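Local atomic coordinates of acetone carboxylase alpha subunit (Xanthobacter autotrophicus Py2, PDB entry 5M45), a protein that forms the alpha subunit of a multi-subunit carboxylase, belongs to the hydantoinase B/oxoprolinase family and carries a manganese ion in this model. Residues G286-G292 against A318-I324. Residues are numbered along the deposited sequence; the frame is centred on the assembly and turned at random.
Sequences GTYRQVG and APCEMTI
Tyr-288 and Met-322 pair across two antiparallel strand segments, 286-292 and 318-324, neighbours in a mixed sheet that has four strands within this chain of the hydantoinase B/oxoprolinase family. Eight backbone hydrogen bonds join them, two at each hydrogen-bonded pair. The bond from Tyr-288 N to Met-322 O is short and nearly straight, 2.8 Å and 170°. At the Gly-292/Ala-318 end, Gly-292 N comes to Ala-318 O from above the carbonyl plane, not on a lone pair.

The face with Tyr-288, Gln-290, Cys-320, Met-322 and Ile-324 is tightly packed, and helix 401-422 covers part of it. Met-322 SD stands obliquely to the Tyr-288 ring, 4.8 Å from its centroid, as a Met-aromatic contact. Ile-324 CD1 reaches Tyr-288 CE1 at 3.8 Å. The Tyr-288 hydroxyl bonds to Ile-284 O, and its ring stacks on an aromatic side chain of a chain of another protein. That chain also adds a strand beside 286-288, so the sheet continues across the interface between the two proteins. Gln-290 has CG between the backbone N and carbonyl carbon (chi1 54°), and the chain bends at chi2. This folds the amide back along its own strand, where NE2 makes a weak bond to Tyr-288 O. The same NE2 lies 3.0 Å from Cys-320 O.

The other face is looser and partly exposed around Thr-287, Arg-289, Glu-321 and Thr-323. Thr-287 CG2 sits above one face of the Arg-289 guanidinium, toward its rim; NH1 of that group bonds to the other protein. Glu-321 OE1 stays 5.2 Å from Arg-289 NE, and OE2 has a long, weak ion pair with Arg-727. Here a water links the side chains: it bonds to Thr-287 OG1 and Thr-323 OG1 and donates to Glu-321 OE1 at 2.9 Å.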
loop_
_atom_site.group_PDB
_atom_site.type_symbol
_atom_site.label_atom_id
_atom_site.label_comp_id
_atom_site.label_asym_id
_atom_site.label_seq_id
_atom_site.Cartn_x
_atom_site.Cartn_y
_atom_site.Cartn_z
ATOM N N GLY A 286 38.759 -6.257 -27.013
ATOM C CA GLY A 286 38.191 -5.373 -28.024
ATOM C C GLY A 286 36.957 -4.607 -27.573
ATOM O O GLY A 286 36.585 -4.656 -26.375
ATOM N N THR A 287 36.355 -3.877 -28.511
ATOM C CA THR A 287 35.120 -3.150 -28.270
ATOM C C THR A 287 33.985 -3.757 -29.101
ATOM O O THR A 287 34.160 -3.962 -30.301
ATOM C CB THR A 287 35.261 -1.651 -28.577
ATOM O OG1 THR A 287 36.300 -1.122 -27.769
ATOM C CG2 THR A 287 33.983 -0.895 -28.281
ATOM N N TYR A 288 32.873 -4.055 -28.439
ATOM C CA TYR A 288 31.670 -4.690 -29.028
ATOM C C TYR A 288 30.490 -3.715 -28.861
ATOM O O TYR A 288 30.281 -3.191 -27.740
ATOM C CB TYR A 288 31.344 -6.016 -28.301
ATOM C CG TYR A 288 32.472 -7.053 -28.319
ATOM C CD1 TYR A 288 33.583 -6.935 -27.465
ATOM C CD2 TYR A 288 32.425 -8.150 -29.156
ATOM C CE1 TYR A 288 34.623 -7.847 -27.494
ATOM C CE2 TYR A 288 33.456 -9.083 -29.176
ATOM C CZ TYR A 288 34.557 -8.932 -28.350
ATOM O OH TYR A 288 35.590 -9.853 -28.376
ATOM N N ARG A 289 29.728 -3.455 -29.932
ATOM C CA ARG A 289 28.634 -2.490 -29.897
ATOM C C ARG A 289 27.323 -3.171 -30.349
ATOM O O ARG A 289 27.299 -3.859 -31.359
ATOM C CB ARG A 289 28.940 -1.264 -30.792
ATOM C CG ARG A 289 30.299 -0.617 -30.527
ATOM C CD ARG A 289 30.621 0.535 -31.498
ATOM N NE ARG A 289 32.044 0.922 -31.350
ATOM C CZ ARG A 289 33.078 0.308 -31.929
ATOM N NH1 ARG A 289 32.927 -0.724 -32.800
ATOM N NH2 ARG A 289 34.290 0.749 -31.684
ATOM N N GLN A 290 26.259 -2.974 -29.572
ATOM C CA GLN A 290 24.957 -3.606 -29.814
ATOM C C GLN A 290 23.832 -2.823 -29.123
ATOM O O GLN A 290 24.100 -1.915 -28.304
ATOM C CB GLN A 290 24.962 -5.090 -29.395
ATOM C CG GLN A 290 25.411 -5.365 -27.951
ATOM C CD GLN A 290 26.955 -5.378 -27.789
ATOM O OE1 GLN A 290 27.642 -6.150 -28.468
ATOM N NE2 GLN A 290 27.484 -4.509 -26.919
ATOM N N VAL A 291 22.577 -3.155 -29.459
ATOM C CA VAL A 291 21.421 -2.401 -28.958
ATOM C C VAL A 291 20.163 -3.296 -28.901
ATOM O O VAL A 291 20.033 -4.256 -29.684
ATOM C CB VAL A 291 21.197 -1.121 -29.782
ATOM C CG1 VAL A 291 20.876 -1.437 -31.221
ATOM C CG2 VAL A 291 20.128 -0.218 -29.186
ATOM N N GLY A 292 19.259 -2.989 -27.963
ATOM C CA GLY A 292 17.913 -3.580 -27.927
ATOM C C GLY A 292 16.824 -2.522 -27.721
ATOM O O GLY A 292 17.107 -1.440 -27.225
ATOM N N ALA A 318 18.089 0.725 -25.371
ATOM C CA ALA A 318 19.208 0.255 -24.542
ATOM C C ALA A 318 20.458 -0.089 -25.375
ATOM O O ALA A 318 20.707 -1.266 -25.684
ATOM C CB ALA A 318 18.775 -0.974 -23.712
ATOM N N PRO A 319 21.237 0.942 -25.762
ATOM C CA PRO A 319 22.498 0.686 -26.425
ATOM C C PRO A 319 23.578 0.303 -25.378
ATOM O O PRO A 319 23.529 0.791 -24.261
ATOM C CB PRO A 319 22.837 2.046 -27.059
ATOM C CG PRO A 319 22.281 3.034 -26.102
ATOM C CD PRO A 319 21.026 2.391 -25.544
ATOM N N CYS A 320 24.531 -0.548 -25.766
ATOM C CA CYS A 320 25.616 -0.966 -24.896
ATOM C C CYS A 320 26.952 -0.973 -25.653
ATOM O O CYS A 320 27.051 -1.577 -26.746
ATOM C CB CYS A 320 25.371 -2.372 -24.340
ATOM S SG CYS A 320 26.744 -2.926 -23.261
ATOM N N GLU A 321 27.931 -0.266 -25.081
ATOM C CA GLU A 321 29.331 -0.360 -25.490
ATOM C C GLU A 321 30.035 -1.293 -24.496
ATOM O O GLU A 321 30.172 -0.970 -23.288
ATOM C CB GLU A 321 30.009 1.025 -25.525
ATOM C CG GLU A 321 31.459 0.969 -25.991
ATOM C CD GLU A 321 32.144 2.327 -26.091
ATOM O OE1 GLU A 321 33.324 2.298 -26.497
ATOM O OE2 GLU A 321 31.579 3.405 -25.716
ATOM N N MET A 322 30.464 -2.441 -24.999
ATOM C CA MET A 322 31.081 -3.500 -24.173
ATOM C C MET A 322 32.603 -3.533 -24.494
ATOM O O MET A 322 32.963 -3.693 -25.649
ATOM C CB MET A 322 30.413 -4.875 -24.460
ATOM C CG MET A 322 31.077 -6.129 -23.840
ATOM S SD MET A 322 30.489 -7.682 -24.610
ATOM C CE MET A 322 28.728 -7.641 -24.120
ATOM N N THR A 323 33.453 -3.382 -23.485
ATOM C CA THR A 323 34.914 -3.387 -23.640
ATOM C C THR A 323 35.530 -4.555 -22.849
ATOM O O THR A 323 35.337 -4.623 -21.641
ATOM C CB THR A 323 35.539 -2.056 -23.138
ATOM O OG1 THR A 323 34.918 -0.972 -23.803
ATOM C CG2 THR A 323 37.047 -1.983 -23.448
ATOM N N ILE A 324 36.232 -5.471 -23.532
ATOM C CA ILE A 324 36.991 -6.544 -22.879
ATOM C C ILE A 324 38.455 -6.122 -22.966
ATOM O O ILE A 324 38.966 -5.859 -24.063
ATOM C CB ILE A 324 36.726 -7.905 -23.564
ATOM C CG1 ILE A 324 35.239 -8.283 -23.426
ATOM C CG2 ILE A 324 37.574 -9.026 -22.956
ATOM C CD1 ILE A 324 34.819 -9.553 -24.131
HETATM O O HOH W 1 35.636 0.658 -25.810
#